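Local coordinates for protein chloroplastic group IIB intron splicing facilitator CRS2, chloroplastic (Zea mays, PDB 1RYB) that is required for the splicing of group IIB introns in chloroplasts, in complexes with CAF1 or CAF2, and lacks peptidyl-tRNA hydrolase activity despite belonging to that family, at residues 49-54 with 72-77; 56-61 with 89-94. All blocks are in the same frame, centred on the assembly; numbering follows the deposited sequence. Where two conformers were deposited one is given.

Contact 1: residues 49-54 with 72-77; sequences EGITMN and VLVVKP
Ile51 and Met53 reach from the loop that follows helix 37-48 onto strand 70-77, meeting Val72, Val74 and Lys76 on the strand face that carries that helix. No hydrogen bond links the two segments. The contact is mainly apolar. CD1 of Ile51 lies 3.9 Å from CG2 of Val72, the two side chains crossing at a slant. The other branch of the isoleucine, CG2, approaches Val74 CG2 tip to tip in the Val74 conformer described, one of two that were modelled. Met53 instead lies across Val74 at nearly a right angle, with SD 3.5 Å from the backbone O of Val74. Because of the second conformer, the very short approach of Val74 CG2 to Met53 CG is doubtful as a sign of strain.

A bend about the CG-SD bond (chi3 -88°) carries the methionine methyl to the lysine, CE of Met53 lying 4.0 Å from CE of Lys76. Only the aliphatic part of the lysine serves this packing; its NZ forms a salt bridge with Asp43 of helix 37-48. Gly50, at positive phi, is the C-prime residue of the Schellman motif that ends the helix, and Met53 is the centre of an inverse gamma turn.

The loop thereby continues the cover that helix 37-48 lays over the sheet. Met53 also touches Asp43 and Ala46 of that helix, while strand 70-77 is bonded through its backbone to strands 60-67 and 18-22, and Val75 and Pro77 meet helix 84-94.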
loop_
_atom_site.group_PDB
_atom_site.type_symbol
_atom_site.label_atom_id
_atom_site.label_comp_id
_atom_site.label_asym_id
_atom_site.label_seq_id
_atom_site.Cartn_x
_atom_site.Cartn_y
_atom_site.Cartn_z
ATOM N N GLU A 49 -9.198 5.676 10.989
ATOM C CA GLU A 49 -9.380 4.819 12.127
ATOM C C GLU A 49 -8.775 5.365 13.422
ATOM O O GLU A 49 -8.589 4.626 14.409
ATOM C CB GLU A 49 -8.789 3.392 11.897
ATOM C CG GLU A 49 -9.189 2.679 10.581
ATOM C CD GLU A 49 -10.676 2.364 10.508
ATOM O OE1 GLU A 49 -11.312 2.336 9.475
ATOM O OE2 GLU A 49 -11.228 2.290 11.687
ATOM N N GLY A 50 -8.381 6.645 13.404
ATOM C CA GLY A 50 -7.839 7.320 14.577
ATOM C C GLY A 50 -6.533 6.777 14.998
ATOM O O GLY A 50 -6.250 6.626 16.215
ATOM N N ILE A 51 -5.671 6.548 13.978
ATOM C CA ILE A 51 -4.351 6.020 14.298
ATOM C C ILE A 51 -3.283 7.052 13.997
ATOM O O ILE A 51 -3.270 7.678 12.953
ATOM C CB ILE A 51 -4.029 4.661 13.610
ATOM C CG1 ILE A 51 -5.014 3.582 13.984
ATOM C CG2 ILE A 51 -2.648 4.211 14.007
ATOM C CD1 ILE A 51 -4.980 2.403 12.968
ATOM N N THR A 52 -2.368 7.266 14.929
ATOM C CA THR A 52 -1.327 8.232 14.650
ATOM C C THR A 52 -0.011 7.470 14.262
ATOM O O THR A 52 0.394 6.486 14.962
ATOM C CB THR A 52 -1.227 9.277 15.817
ATOM O OG1 THR A 52 -2.159 8.923 16.855
ATOM C CG2 THR A 52 -1.623 10.676 15.303
ATOM N N MET A 53 0.563 7.794 13.073
ATOM C CA MET A 53 1.702 7.029 12.603
ATOM C C MET A 53 3.057 7.589 13.146
ATOM O O MET A 53 3.917 8.046 12.409
ATOM C CB MET A 53 1.618 6.703 11.103
ATOM C CG MET A 53 0.620 5.526 10.733
ATOM S SD MET A 53 1.048 5.058 9.071
ATOM C CE MET A 53 0.000 6.206 8.186
ATOM N N ASN A 54 3.255 7.519 14.468
ATOM C CA ASN A 54 4.438 8.082 15.039
ATOM C C ASN A 54 5.389 7.113 15.761
ATOM O O ASN A 54 6.216 7.539 16.574
ATOM C CB ASN A 54 4.055 9.278 15.902
ATOM C CG ASN A 54 3.309 8.860 17.172
ATOM O OD1 ASN A 54 2.839 7.670 17.343
ATOM N ND2 ASN A 54 3.290 9.803 18.132
ATOM N N VAL A 72 -4.658 -3.727 14.252
ATOM C CA VAL A 72 -3.886 -3.620 13.028
ATOM C C VAL A 72 -2.673 -2.739 13.289
ATOM O O VAL A 72 -2.645 -1.884 14.220
ATOM C CB VAL A 72 -4.740 -2.903 11.921
ATOM C CG1 VAL A 72 -6.089 -3.573 11.672
ATOM C CG2 VAL A 72 -4.999 -1.400 12.204
ATOM N N LEU A 73 -1.703 -2.874 12.407
ATOM C CA LEU A 73 -0.651 -1.868 12.375
ATOM C C LEU A 73 -0.661 -1.243 11.001
ATOM O O LEU A 73 -0.994 -1.916 10.051
ATOM C CB LEU A 73 0.711 -2.318 12.856
ATOM C CG LEU A 73 1.316 -3.508 12.200
ATOM C CD1 LEU A 73 2.825 -3.322 12.280
ATOM C CD2 LEU A 73 0.999 -4.777 12.981
ATOM N N VAL A 74 -0.485 0.054 10.919
ATOM C CA VAL A 74 -0.446 0.751 9.639
ATOM C C VAL A 74 0.956 1.204 9.436
ATOM O O VAL A 74 1.488 1.774 10.304
ATOM C CB VAL A 74 -1.484 1.896 9.484
ATOM C CG1 VAL A 74 -2.906 1.344 9.471
ATOM C CG2 VAL A 74 -1.324 2.910 10.552
ATOM N N VAL A 75 1.566 0.907 8.293
ATOM C CA VAL A 75 3.002 1.106 8.134
ATOM C C VAL A 75 3.390 1.791 6.814
ATOM O O VAL A 75 2.823 1.470 5.789
ATOM C CB VAL A 75 3.597 -0.317 8.040
ATOM C CG1 VAL A 75 5.101 -0.313 7.769
ATOM C CG2 VAL A 75 3.268 -1.177 9.224
ATOM N N LYS A 76 4.364 2.695 6.886
ATOM C CA LYS A 76 4.994 3.372 5.741
ATOM C C LYS A 76 6.480 3.124 5.899
ATOM O O LYS A 76 7.162 3.750 6.754
ATOM C CB LYS A 76 4.748 4.887 5.728
ATOM C CG LYS A 76 3.232 5.178 5.493
ATOM C CD LYS A 76 2.957 6.638 5.071
ATOM C CE LYS A 76 3.216 7.590 6.216
ATOM N NZ LYS A 76 2.908 9.020 5.925
ATOM N N PRO A 77 7.017 2.184 5.150
ATOM C CA PRO A 77 8.438 1.945 5.223
ATOM C C PRO A 77 9.174 3.195 4.741
ATOM O O PRO A 77 8.747 3.911 3.810
ATOM C CB PRO A 77 8.717 0.819 4.206
ATOM C CG PRO A 77 7.357 0.142 3.998
ATOM C CD PRO A 77 6.359 1.266 4.236
#

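Contact 2: residues 56-61 with 89-94; sequences IQSKSL and GPLAAY
Gln57, Ser58 and Ser60 bear on Pro90, Leu91 and Tyr94, where the tip of a beta hairpin meets the C-terminal part of helix 84-94. The hairpin joins strands 55-57 and 60-67 at the edge of the mixed sheet of this peptidyl-tRNA hydrolase fold, through a type I' turn from Gln57 to Ser60. Its two central residues, Ser58 and Lys59, both have positive phi, and Gln57 and Ser60 exchange backbone hydrogen bonds.

Pro90 begins the contact: its CB is 3.4 Å from OG of Ser58 in the conformer described, in which the hydroxyl is also hydrogen-bonded to the carbonyl O of Ala87, one turn earlier in the helix. Leu91, buried, follows and fills the angle between the turn and the helix. Its CG and CD2 both lie 3.7 Å from Ser58 CB. CD2 of Leu91 extends to the flat end of Gln57, 3.8 Å from Gln57 CD. The other methyl, Leu91 CD1, points to Ser60 and is 3.6 Å from Ser60 OG. That hydroxyl donates to the O of Ser58, 3.0 Å away, from well above the carbonyl plane, within the turn. Cutting the leucine back to an alanine would probably leave Ser58, Ser60 and the amide of Gln57 without their shared apolar partner and open a gap between hairpin and helix.

Tyr94, one turn further along the helix, completes the contact. Gln57 reaches it because its chain is extended, CG lying anti to the backbone N (chi1 -175°), and its OE1 is held by a hydrogen bond with the hydroxyl of Tyr95. The amide stands nearly upright on the tyrosine ring, planes 84° apart, with NE2 of Gln57 3.3 Å above the ring centre of Tyr94.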
loop_
_atom_site.group_PDB
_atom_site.type_symbol
_atom_site.label_atom_id
_atom_site.label_comp_id
_atom_site.label_asym_id
_atom_site.label_seq_id
_atom_site.Cartn_x
_atom_site.Cartn_y
_atom_site.Cartn_z
ATOM N N ILE A 56 8.596 4.783 15.356
ATOM C CA ILE A 56 9.720 4.495 14.492
ATOM C C ILE A 56 10.232 3.108 14.812
ATOM O O ILE A 56 10.631 2.867 15.939
ATOM C CB ILE A 56 10.838 5.534 14.657
ATOM C CG1 ILE A 56 10.347 6.840 13.925
ATOM C CG2 ILE A 56 12.127 4.949 14.003
ATOM C CD1 ILE A 56 11.268 8.061 14.051
ATOM N N GLN A 57 10.223 2.170 13.840
ATOM C CA GLN A 57 10.651 0.812 14.100
ATOM C C GLN A 57 10.899 0.112 12.801
ATOM O O GLN A 57 10.176 0.365 11.825
ATOM C CB GLN A 57 9.499 0.091 14.851
ATOM C CG GLN A 57 9.802 -1.369 15.352
ATOM C CD GLN A 57 8.594 -2.118 15.899
ATOM O OE1 GLN A 57 7.489 -1.597 16.000
ATOM N NE2 GLN A 57 8.824 -3.348 16.308
ATOM N N SER A 58 11.914 -0.736 12.764
ATOM C CA SER A 58 12.182 -1.559 11.553
ATOM C C SER A 58 12.136 -0.774 10.212
ATOM O O SER A 58 11.408 -1.136 9.267
ATOM C CB SER A 58 11.142 -2.698 11.459
ATOM O OG SER A 58 11.539 -3.618 10.434
ATOM N N LYS A 59 12.887 0.324 10.162
ATOM C CA LYS A 59 13.005 1.189 8.960
ATOM C C LYS A 59 11.701 1.746 8.531
ATOM O O LYS A 59 11.581 2.092 7.367
ATOM C CB LYS A 59 13.479 0.324 7.793
ATOM C CG LYS A 59 14.823 -0.389 8.023
ATOM C CD LYS A 59 15.289 -1.170 6.782
ATOM C CE LYS A 59 16.794 -1.352 6.731
ATOM N NZ LYS A 59 17.243 -2.105 7.911
ATOM N N SER A 60 10.740 1.931 9.461
ATOM C CA SER A 60 9.433 2.425 9.065
ATOM C C SER A 60 8.900 3.443 10.030
ATOM O O SER A 60 9.368 3.551 11.146
ATOM C CB SER A 60 8.429 1.245 9.152
ATOM O OG SER A 60 8.861 0.193 8.256
ATOM N N LEU A 61 7.864 4.070 9.599
ATOM C CA LEU A 61 6.949 4.846 10.423
ATOM C C LEU A 61 5.735 3.935 10.555
ATOM O O LEU A 61 5.288 3.339 9.561
ATOM C CB LEU A 61 6.454 6.144 9.731
ATOM C CG LEU A 61 7.336 7.303 10.002
ATOM C CD1 LEU A 61 6.827 8.486 9.159
ATOM C CD2 LEU A 61 7.273 7.584 11.518
ATOM N N GLY A 89 9.118 -7.329 6.400
ATOM C CA GLY A 89 9.329 -8.685 6.944
ATOM C C GLY A 89 9.502 -8.692 8.434
ATOM O O GLY A 89 8.853 -9.437 9.132
ATOM N N PRO A 90 10.456 -7.891 8.940
ATOM C CA PRO A 90 10.706 -7.876 10.350
ATOM C C PRO A 90 9.520 -7.451 11.170
ATOM O O PRO A 90 9.373 -7.909 12.314
ATOM C CB PRO A 90 11.961 -7.032 10.607
ATOM C CG PRO A 90 12.729 -7.175 9.297
ATOM C CD PRO A 90 11.648 -7.314 8.239
ATOM N N LEU A 91 8.727 -6.541 10.646
ATOM C CA LEU A 91 7.541 -6.127 11.392
ATOM C C LEU A 91 6.504 -7.295 11.522
ATOM O O LEU A 91 5.835 -7.476 12.548
ATOM C CB LEU A 91 6.858 -4.915 10.681
ATOM C CG LEU A 91 7.627 -3.594 10.920
ATOM C CD1 LEU A 91 7.103 -2.414 9.992
ATOM C CD2 LEU A 91 7.632 -3.241 12.452
ATOM N N ALA A 92 6.288 -8.010 10.431
ATOM C CA ALA A 92 5.321 -9.089 10.471
ATOM C C ALA A 92 5.754 -10.134 11.516
ATOM O O ALA A 92 4.934 -10.798 12.186
ATOM C CB ALA A 92 5.252 -9.775 9.088
ATOM N N ALA A 93 7.087 -10.293 11.611
ATOM C CA ALA A 93 7.667 -11.272 12.549
ATOM C C ALA A 93 7.476 -10.783 13.965
ATOM O O ALA A 93 6.884 -11.453 14.780
ATOM C CB ALA A 93 9.161 -11.653 12.213
ATOM N N TYR A 94 7.830 -9.527 14.187
ATOM C CA TYR A 94 7.677 -8.935 15.499
ATOM C C TYR A 94 6.285 -9.015 16.031
ATOM O O TYR A 94 6.065 -9.344 17.197
ATOM C CB TYR A 94 8.195 -7.468 15.507
ATOM C CG TYR A 94 8.280 -6.773 16.871
ATOM C CD1 TYR A 94 9.494 -6.601 17.528
ATOM C CD2 TYR A 94 7.120 -6.290 17.477
ATOM C CE1 TYR A 94 9.537 -5.983 18.777
ATOM C CE2 TYR A 94 7.162 -5.617 18.688
ATOM C CZ TYR A 94 8.383 -5.499 19.358
ATOM O OH TYR A 94 8.433 -4.842 20.568
#

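Overall arrangement
Contact 1 packs on the face of strand 70-77 that bears Val72, Val74 and Lys76, while Leu91 of contact 2 touches the other face through Val75; their centres are about 12 Å apart. Contact 1 is buried and largely apolar, aliphatic groups and a thioether laid against the strand; contact 2 is only partly buried and sets a leucine and a proline against serine hydroxyls, with an amide poised over an aromatic ring. The strand links them: Val75 CG1 touches Leu91 CD1 at 3.7 Å, and the N of Lys76 probably bonds to the O of Leu61, 2.9 Å away, tying strand 70-77 to strand 60-67. Helix 37-48 and its loop thus pack on one side of this part of the sheet, helix 84-94 on the other.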